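Local atomic coordinates of Csm3 (Thermoplasma volcanium, PDB entry 6AE2), a protein that probably binds crRNA as a RAMP-superfamily subunit of the type III-A CRISPR-Cas (Csm) effector complex and probably acts as its endoribonuclease. Residues L122-D134 with T174-D188. Residues are numbered along the deposited sequence; the frame is centred on the assembly and turned at random.
Sequences LTRLIIRDAFLDD and TKFKGKIILSIYEGD
Ile126 and Ile181 form the hydrogen-bonded pair at the heart of an antiparallel ladder, where strand 125-132 runs beside strand 175-185 in the central sheet of this RAMP fold. Ile126 N donates a hydrogen bond to Ile181 O at 2.8 Å, and Ile181 N donates one back to Ile126 O. Further along, Arg128 N bonds to Lys179 O at 3.1 Å; beyond it the register slips by one residue, and a second ladder pairs Phe131 with Lys177 through both their N and O atoms. Asp133 N then donates to Lys175 O. The alternate backbone groups turn to the neighbouring strands: Ala130 pairs with Ile78, and Gly178 with Met34.

On the buried face, Leu125 CD1 lies 3.6 Å from Ile180 CG2, and Met108 of helix 104-109 packs on both Leu125 and Leu182. Ile181 CD1 sits over one face of the Arg128 guanidinium. At one end, Asp133 OD1 makes a salt bridge to Lys177 NZ at 3.4 Å.

At the other end, Arg124, its chain bent at chi2 (-77°) and chi3 so that the guanidinium turns to the carboxylate, holds Asp188 side-on through NE and NH2, while Tyr185 CD1 lies over one guanidinium face. Arg124 NH2 reaches the syn lone pair of Asp188 OD1 at 2.9 Å, nearly straight at 173°. Asp188 OD2 accepts from two sides of the carboxylate plane: Arg124 NE at 2.6 Å on one, Tyr185 N at 3.1 Å on the other.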
ATOM      1  N   LEU A 122     -23.647  11.133 -20.595  1.00 56.71           N
ATOM      2  CA  LEU A 122     -23.510   9.806 -21.193  1.00 68.35           C
ATOM      3  C   LEU A 122     -22.284   9.084 -20.615  1.00 75.19           C
ATOM      4  O   LEU A 122     -21.193   9.648 -20.534  1.00 78.00           O
ATOM      5  CB  LEU A 122     -23.437   9.900 -22.725  1.00 76.34           C
ATOM      6  CG  LEU A 122     -22.332  10.596 -23.529  1.00 90.10           C
ATOM      7  CD1 LEU A 122     -22.559  10.308 -25.016  1.00 89.92           C
ATOM      8  CD2 LEU A 122     -22.241  12.101 -23.276  1.00 96.09           C
ATOM      9  N   THR A 123     -22.489   7.836 -20.203  1.00 72.18           N
ATOM     10  CA  THR A 123     -21.519   7.101 -19.400  1.00 73.31           C
ATOM     11  C   THR A 123     -20.509   6.379 -20.287  1.00 67.97           C
ATOM     12  O   THR A 123     -20.885   5.716 -21.258  1.00 69.07           O
ATOM     13  CB  THR A 123     -22.241   6.104 -18.487  1.00 69.81           C
ATOM     14  OG1 THR A 123     -22.723   6.787 -17.322  1.00 77.61           O
ATOM     15  CG2 THR A 123     -21.317   4.973 -18.059  1.00 57.45           C
ATOM     16  N   ARG A 124     -19.221   6.514 -19.945  1.00 55.04           N
ATOM     17  CA  ARG A 124     -18.147   5.863 -20.682  1.00 47.60           C
ATOM     18  C   ARG A 124     -17.355   4.851 -19.870  1.00 39.46           C
ATOM     19  O   ARG A 124     -16.710   3.986 -20.469  1.00 39.32           O
ATOM     20  CB  ARG A 124     -17.160   6.901 -21.240  1.00 40.48           C
ATOM     21  CG  ARG A 124     -17.756   7.837 -22.270  1.00 44.31           C
ATOM     22  CD  ARG A 124     -17.904   7.160 -23.621  1.00 48.11           C
ATOM     23  NE  ARG A 124     -17.673   8.080 -24.731  1.00 57.42           N
ATOM     24  CZ  ARG A 124     -18.433   9.136 -25.017  1.00 60.06           C
ATOM     25  NH1 ARG A 124     -19.489   9.434 -24.275  1.00 52.88           N
ATOM     26  NH2 ARG A 124     -18.131   9.900 -26.056  1.00 63.47           N
ATOM     27  N   LEU A 125     -17.383   4.924 -18.541  1.00 29.66           N
ATOM     28  CA  LEU A 125     -16.535   4.059 -17.729  1.00 32.93           C
ATOM     29  C   LEU A 125     -17.248   3.713 -16.433  1.00 36.93           C
ATOM     30  O   LEU A 125     -17.598   4.608 -15.657  1.00 47.57           O
ATOM     31  CB  LEU A 125     -15.193   4.732 -17.435  1.00 33.89           C
ATOM     32  CG  LEU A 125     -14.355   4.092 -16.326  1.00 33.44           C
ATOM     33  CD1 LEU A 125     -13.599   2.891 -16.860  1.00 32.08           C
ATOM     34  CD2 LEU A 125     -13.396   5.105 -15.722  1.00 33.07           C
ATOM     35  N   ILE A 126     -17.451   2.419 -16.201  1.00 28.24           N
ATOM     36  CA  ILE A 126     -17.942   1.903 -14.931  1.00 22.89           C
ATOM     37  C   ILE A 126     -16.837   1.072 -14.297  1.00 26.34           C
ATOM     38  O   ILE A 126     -16.273   0.182 -14.946  1.00 26.08           O
ATOM     39  CB  ILE A 126     -19.213   1.053 -15.101  1.00 25.49           C
ATOM     40  CG1 ILE A 126     -20.317   1.835 -15.810  1.00 29.98           C
ATOM     41  CG2 ILE A 126     -19.694   0.545 -13.750  1.00 30.45           C
ATOM     42  CD1 ILE A 126     -21.469   0.955 -16.256  1.00 24.67           C
ATOM     43  N   ILE A 127     -16.527   1.364 -13.038  1.00 19.81           N
ATOM     44  CA  ILE A 127     -15.730   0.483 -12.197  1.00 26.51           C
ATOM     45  C   ILE A 127     -16.652  -0.043 -11.109  1.00 26.79           C
ATOM     46  O   ILE A 127     -17.129   0.723 -10.261  1.00 32.67           O
ATOM     47  CB  ILE A 127     -14.508   1.196 -11.600  1.00 24.66           C
ATOM     48  CG1 ILE A 127     -13.623   1.758 -12.710  1.00 33.18           C
ATOM     49  CG2 ILE A 127     -13.712   0.232 -10.732  1.00 24.06           C
ATOM     50  CD1 ILE A 127     -12.334   2.372 -12.210  1.00 33.13           C
ATOM     51  N   ARG A 128     -16.920  -1.341 -11.145  1.00 23.41           N
ATOM     52  CA  ARG A 128     -17.864  -1.958 -10.230  1.00 27.59           C
ATOM     53  C   ARG A 128     -17.181  -2.334  -8.922  1.00 24.79           C
ATOM     54  O   ARG A 128     -15.954  -2.338  -8.806  1.00 28.53           O
ATOM     55  CB  ARG A 128     -18.500  -3.181 -10.885  1.00 31.89           C
ATOM     56  CG  ARG A 128     -19.194  -2.847 -12.194  1.00 45.08           C
ATOM     57  CD  ARG A 128     -20.517  -3.574 -12.317  1.00 38.07           C
ATOM     58  NE  ARG A 128     -20.386  -4.844 -13.024  1.00 53.89           N
ATOM     59  CZ  ARG A 128     -21.086  -5.169 -14.106  1.00 62.37           C
ATOM     60  NH1 ARG A 128     -21.985  -4.325 -14.597  1.00 46.65           N
ATOM     61  NH2 ARG A 128     -20.902  -6.348 -14.690  1.00 71.85           N
ATOM     62  N   ASP A 129     -18.002  -2.635  -7.918  1.00 24.47           N
ATOM     63  CA  ASP A 129     -17.473  -3.122  -6.652  1.00 22.28           C
ATOM     64  C   ASP A 129     -16.720  -4.427  -6.879  1.00 19.74           C
ATOM     65  O   ASP A 129     -17.128  -5.272  -7.683  1.00 20.35           O
ATOM     66  CB  ASP A 129     -18.604  -3.332  -5.642  1.00 27.22           C
ATOM     67  CG  ASP A 129     -19.330  -2.041  -5.295  1.00 29.12           C
ATOM     68  OD1 ASP A 129     -18.814  -0.956  -5.633  1.00 36.91           O
ATOM     69  OD2 ASP A 129     -20.418  -2.111  -4.685  1.00 33.06           O
ATOM     70  N   ALA A 130     -15.602  -4.582  -6.179  1.00 16.89           N
ATOM     71  CA  ALA A 130     -14.779  -5.779  -6.273  1.00 18.80           C
ATOM     72  C   ALA A 130     -14.954  -6.620  -5.016  1.00 20.96           C
ATOM     73  O   ALA A 130     -14.986  -6.091  -3.899  1.00 20.99           O
ATOM     74  CB  ALA A 130     -13.306  -5.422  -6.468  1.00 15.37           C
ATOM     75  N   PHE A 131     -15.060  -7.931  -5.201  1.00 20.98           N
ATOM     76  CA  PHE A 131     -15.337  -8.842  -4.104  1.00 17.73           C
ATOM     77  C   PHE A 131     -14.235  -9.887  -3.990  1.00 18.29           C
ATOM     78  O   PHE A 131     -13.500 -10.155  -4.946  1.00 21.89           O
ATOM     79  CB  PHE A 131     -16.702  -9.506  -4.290  1.00 19.82           C
ATOM     80  CG  PHE A 131     -17.822  -8.520  -4.430  1.00 19.35           C
ATOM     81  CD1 PHE A 131     -18.329  -7.868  -3.318  1.00 21.64           C
ATOM     82  CD2 PHE A 131     -18.341  -8.212  -5.677  1.00 21.13           C
ATOM     83  CE1 PHE A 131     -19.349  -6.940  -3.442  1.00 26.94           C
ATOM     84  CE2 PHE A 131     -19.365  -7.287  -5.810  1.00 28.77           C
ATOM     85  CZ  PHE A 131     -19.868  -6.649  -4.691  1.00 29.04           C
ATOM     86  N   LEU A 132     -14.131 -10.469  -2.795  1.00 20.75           N
ATOM     87  CA  LEU A 132     -13.056 -11.404  -2.490  1.00 19.05           C
ATOM     88  C   LEU A 132     -13.034 -12.576  -3.457  1.00 19.08           C
ATOM     89  O   LEU A 132     -14.045 -13.255  -3.654  1.00 36.59           O
ATOM     90  CB  LEU A 132     -13.205 -11.934  -1.061  1.00 18.73           C
ATOM     91  CG  LEU A 132     -12.707 -11.083   0.105  1.00 31.55           C
ATOM     92  CD1 LEU A 132     -13.278 -11.591   1.422  1.00 40.43           C
ATOM     93  CD2 LEU A 132     -11.192 -11.075   0.146  1.00 34.44           C
ATOM     94  N   ASP A 133     -11.872 -12.807  -4.058  1.00 58.88           N
ATOM     95  CA  ASP A 133     -11.585 -14.107  -4.640  1.00 64.53           C
ATOM     96  C   ASP A 133     -11.618 -15.104  -3.492  1.00 72.77           C
ATOM     97  O   ASP A 133     -10.631 -15.242  -2.759  1.00 80.46           O
ATOM     98  CB  ASP A 133     -10.222 -14.093  -5.350  1.00 63.90           C
ATOM     99  CG  ASP A 133      -9.792 -15.468  -5.878  1.00 74.93           C
ATOM    100  OD1 ASP A 133      -8.997 -15.498  -6.839  1.00 78.26           O
ATOM    101  OD2 ASP A 133     -10.215 -16.516  -5.347  1.00 81.96           O
ATOM    102  N   ASP A 134     -12.750 -15.782  -3.303  1.00 60.50           N
ATOM    103  CA  ASP A 134     -12.848 -16.807  -2.264  1.00 76.16           C
ATOM    104  C   ASP A 134     -12.355 -18.139  -2.833  1.00 79.28           C
ATOM    105  O   ASP A 134     -13.097 -19.108  -3.009  1.00 72.65           O
ATOM    106  CB  ASP A 134     -14.266 -16.889  -1.707  1.00 72.69           C
ATOM    107  CG  ASP A 134     -15.324 -17.002  -2.782  1.00 75.68           C
ATOM    108  OD1 ASP A 134     -14.986 -16.853  -3.973  1.00 78.56           O
ATOM    109  OD2 ASP A 134     -16.500 -17.231  -2.424  1.00 78.06           O
ATOM    110  N   THR A 174      -4.669 -10.822   0.178  1.00 18.51           N
ATOM    111  CA  THR A 174      -6.039 -11.086  -0.232  1.00 31.59           C
ATOM    112  C   THR A 174      -6.314 -10.406  -1.566  1.00 31.63           C
ATOM    113  O   THR A 174      -5.782  -9.333  -1.865  1.00 23.21           O
ATOM    114  CB  THR A 174      -7.043 -10.598   0.812  1.00 38.09           C
ATOM    115  OG1 THR A 174      -7.354  -9.225   0.564  1.00 53.62           O
ATOM    116  CG2 THR A 174      -6.485 -10.755   2.216  1.00 35.06           C
ATOM    117  N   LYS A 175      -7.148 -11.046  -2.375  1.00 30.69           N
ATOM    118  CA  LYS A 175      -7.382 -10.610  -3.741  1.00 23.88           C
ATOM    119  C   LYS A 175      -8.860 -10.332  -3.961  1.00 23.33           C
ATOM    120  O   LYS A 175      -9.724 -11.044  -3.440  1.00 26.67           O
ATOM    121  CB  LYS A 175      -6.879 -11.655  -4.737  1.00 22.68           C
ATOM    122  CG  LYS A 175      -5.376 -11.585  -4.950  1.00 27.83           C
ATOM    123  CD  LYS A 175      -4.787 -12.940  -5.295  1.00 39.39           C
ATOM    124  CE  LYS A 175      -3.317 -12.810  -5.663  1.00 43.90           C
ATOM    125  NZ  LYS A 175      -2.845 -13.966  -6.474  1.00 50.00           N
ATOM    126  N   PHE A 176      -9.137  -9.287  -4.733  1.00 29.12           N
ATOM    127  CA  PHE A 176     -10.490  -8.868  -5.063  1.00 28.28           C
ATOM    128  C   PHE A 176     -10.684  -8.941  -6.570  1.00 29.03           C
ATOM    129  O   PHE A 176      -9.780  -8.597  -7.339  1.00 21.95           O
ATOM    130  CB  PHE A 176     -10.769  -7.447  -4.575  1.00 30.75           C
ATOM    131  CG  PHE A 176     -10.747  -7.305  -3.079  1.00 29.26           C
ATOM    132  CD1 PHE A 176     -11.915  -7.412  -2.336  1.00 24.03           C
ATOM    133  CD2 PHE A 176      -9.554  -7.072  -2.414  1.00 22.42           C
ATOM    134  CE1 PHE A 176     -11.891  -7.279  -0.957  1.00 16.53           C
ATOM    135  CE2 PHE A 176      -9.524  -6.939  -1.040  1.00 23.07           C
ATOM    136  CZ  PHE A 176     -10.692  -7.043  -0.310  1.00 22.24           C
ATOM    137  N   LYS A 177     -11.866  -9.387  -6.987  1.00 36.21           N
ATOM    138  CA  LYS A 177     -12.217  -9.498  -8.395  1.00 33.18           C
ATOM    139  C   LYS A 177     -13.357  -8.542  -8.707  1.00 28.12           C
ATOM    140  O   LYS A 177     -14.366  -8.518  -7.994  1.00 22.29           O
ATOM    141  CB  LYS A 177     -12.617 -10.931  -8.750  1.00 36.04           C
ATOM    142  CG  LYS A 177     -11.452 -11.904  -8.815  1.00 46.45           C
ATOM    143  CD  LYS A 177     -11.942 -13.318  -9.078  1.00 58.64           C
ATOM    144  CE  LYS A 177     -10.782 -14.287  -9.246  1.00 67.17           C
ATOM    145  NZ  LYS A 177     -11.254 -15.694  -9.403  1.00 67.79           N
ATOM    146  N   GLY A 178     -13.191  -7.759  -9.769  1.00 24.42           N
ATOM    147  CA  GLY A 178     -14.215  -6.820 -10.182  1.00 27.13           C
ATOM    148  C   GLY A 178     -14.096  -6.513 -11.659  1.00 31.43           C
ATOM    149  O   GLY A 178     -13.037  -6.682 -12.271  1.00 34.67           O
ATOM    150  N   LYS A 179     -15.205  -6.058 -12.227  1.00 30.54           N
ATOM    151  CA  LYS A 179     -15.278  -5.727 -13.642  1.00 27.08           C
ATOM    152  C   LYS A 179     -15.103  -4.229 -13.854  1.00 23.72           C
ATOM    153  O   LYS A 179     -15.527  -3.411 -13.034  1.00 31.41           O
ATOM    154  CB  LYS A 179     -16.617  -6.170 -14.240  1.00 28.74           C
ATOM    155  CG  LYS A 179     -16.522  -7.296 -15.263  1.00 33.95           C
ATOM    156  CD  LYS A 179     -17.909  -7.724 -15.731  1.00 37.37           C
ATOM    157  CE  LYS A 179     -17.862  -8.997 -16.565  1.00 37.67           C
ATOM    158  NZ  LYS A 179     -17.605 -10.205 -15.733  1.00 41.32           N
ATOM    159  N   ILE A 180     -14.467  -3.879 -14.968  1.00 23.47           N
ATOM    160  CA  ILE A 180     -14.439  -2.512 -15.471  1.00 34.27           C
ATOM    161  C   ILE A 180     -15.032  -2.525 -16.872  1.00 30.61           C
ATOM    162  O   ILE A 180     -14.592  -3.301 -17.729  1.00 29.74           O
ATOM    163  CB  ILE A 180     -13.017  -1.923 -15.489  1.00 31.69           C
ATOM    164  CG1 ILE A 180     -12.489  -1.719 -14.070  1.00 19.60           C
ATOM    165  CG2 ILE A 180     -12.994  -0.608 -16.263  1.00 29.58           C
ATOM    166  CD1 ILE A 180     -11.107  -1.098 -14.031  1.00 16.92           C
ATOM    167  N   ILE A 181     -16.028  -1.675 -17.101  1.00 33.94           N
ATOM    168  CA  ILE A 181     -16.728  -1.609 -18.378  1.00 33.60           C
ATOM    169  C   ILE A 181     -16.457  -0.252 -19.007  1.00 31.16           C
ATOM    170  O   ILE A 181     -16.781   0.791 -18.426  1.00 34.11           O
ATOM    171  CB  ILE A 181     -18.235  -1.853 -18.216  1.00 35.57           C
ATOM    172  CG1 ILE A 181     -18.485  -3.191 -17.520  1.00 31.78           C
ATOM    173  CG2 ILE A 181     -18.915  -1.828 -19.575  1.00 18.96           C
ATOM    174  CD1 ILE A 181     -19.792  -3.261 -16.781  1.00 30.68           C
ATOM    175  N   LEU A 182     -15.866  -0.274 -20.194  1.00 32.54           N
ATOM    176  CA  LEU A 182     -15.559   0.918 -20.970  1.00 34.59           C
ATOM    177  C   LEU A 182     -16.446   0.920 -22.206  1.00 35.64           C
ATOM    178  O   LEU A 182     -16.378  -0.010 -23.018  1.00 48.42           O
ATOM    179  CB  LEU A 182     -14.084   0.932 -21.367  1.00 40.51           C
ATOM    180  CG  LEU A 182     -13.176   2.018 -20.800  1.00 47.74           C
ATOM    181  CD1 LEU A 182     -11.747   1.759 -21.236  1.00 49.76           C
ATOM    182  CD2 LEU A 182     -13.636   3.385 -21.264  1.00 55.29           C
ATOM    183  N   SER A 183     -17.277   1.948 -22.348  1.00 32.44           N
ATOM    184  CA  SER A 183     -18.162   2.080 -23.498  1.00 34.79           C
ATOM    185  C   SER A 183     -17.510   2.976 -24.544  1.00 36.07           C
ATOM    186  O   SER A 183     -17.043   4.074 -24.224  1.00 39.23           O
ATOM    187  CB  SER A 183     -19.519   2.642 -23.081  1.00 32.54           C
ATOM    188  OG  SER A 183     -20.157   1.768 -22.168  1.00 40.70           O
ATOM    189  N   ILE A 184     -17.479   2.503 -25.788  1.00 28.34           N
ATOM    190  CA  ILE A 184     -16.802   3.186 -26.884  1.00 35.80           C
ATOM    191  C   ILE A 184     -17.845   3.618 -27.902  1.00 37.85           C
ATOM    192  O   ILE A 184     -18.670   2.806 -28.336  1.00 40.87           O
ATOM    193  CB  ILE A 184     -15.741   2.290 -27.547  1.00 42.40           C
ATOM    194  CG1 ILE A 184     -14.816   1.681 -26.492  1.00 40.43           C
ATOM    195  CG2 ILE A 184     -14.947   3.075 -28.586  1.00 42.03           C
ATOM    196  CD1 ILE A 184     -14.046   2.699 -25.689  1.00 36.59           C
ATOM    197  N   TYR A 185     -17.800   4.888 -28.289  1.00 41.26           N
ATOM    198  CA  TYR A 185     -18.709   5.440 -29.279  1.00 43.28           C
ATOM    199  C   TYR A 185     -17.919   5.921 -30.488  1.00 42.40           C
ATOM    200  O   TYR A 185     -16.723   6.208 -30.399  1.00 51.92           O
ATOM    201  CB  TYR A 185     -19.539   6.589 -28.688  1.00 44.49           C
ATOM    202  CG  TYR A 185     -20.546   6.135 -27.650  1.00 40.21           C
ATOM    203  CD1 TYR A 185     -20.132   5.709 -26.393  1.00 35.35           C
ATOM    204  CD2 TYR A 185     -21.908   6.125 -27.929  1.00 40.95           C
ATOM    205  CE1 TYR A 185     -21.048   5.285 -25.443  1.00 38.17           C
ATOM    206  CE2 TYR A 185     -22.831   5.704 -26.985  1.00 31.17           C
ATOM    207  CZ  TYR A 185     -22.395   5.286 -25.744  1.00 48.05           C
ATOM    208  OH  TYR A 185     -23.306   4.867 -24.802  1.00 53.87           O
ATOM    209  N   GLU A 186     -18.595   5.993 -31.632  1.00 45.99           N
ATOM    210  CA  GLU A 186     -17.947   6.501 -32.835  1.00 52.74           C
ATOM    211  C   GLU A 186     -17.557   7.959 -32.635  1.00 52.11           C
ATOM    212  O   GLU A 186     -18.369   8.778 -32.196  1.00 57.65           O
ATOM    213  CB  GLU A 186     -18.865   6.344 -34.048  1.00 54.59           C
ATOM    214  CG  GLU A 186     -19.428   4.943 -34.210  1.00 70.85           C
ATOM    215  CD  GLU A 186     -19.833   4.623 -35.637  1.00 88.96           C
ATOM    216  OE1 GLU A 186     -19.372   3.586 -36.163  1.00 94.66           O
ATOM    217  OE2 GLU A 186     -20.613   5.398 -36.228  1.00 93.72           O
ATOM    218  N   GLY A 187     -16.303   8.276 -32.953  1.00 49.47           N
ATOM    219  CA  GLY A 187     -15.721   9.563 -32.642  1.00 60.32           C
ATOM    220  C   GLY A 187     -14.850   9.569 -31.405  1.00 68.06           C
ATOM    221  O   GLY A 187     -14.200  10.586 -31.126  1.00 71.26           O
ATOM    222  N   ASP A 188     -14.815   8.468 -30.661  1.00 63.89           N
ATOM    223  CA  ASP A 188     -14.010   8.361 -29.454  1.00 59.71           C
ATOM    224  C   ASP A 188     -12.630   7.801 -29.779  1.00 55.79           C
ATOM    225  O   ASP A 188     -12.471   6.967 -30.673  1.00 57.56           O
ATOM    226  CB  ASP A 188     -14.699   7.461 -28.428  1.00 59.18           C
ATOM    227  CG  ASP A 188     -15.754   8.189 -27.626  1.00 64.44           C
ATOM    228  OD1 ASP A 188     -15.717   9.437 -27.581  1.00 67.96           O
ATOM    229  OD2 ASP A 188     -16.621   7.509 -27.036  1.00 67.07           O
TER
HETATM  230  O   HOH W   1      -8.000 -13.845  -1.330  1.00 27.52           O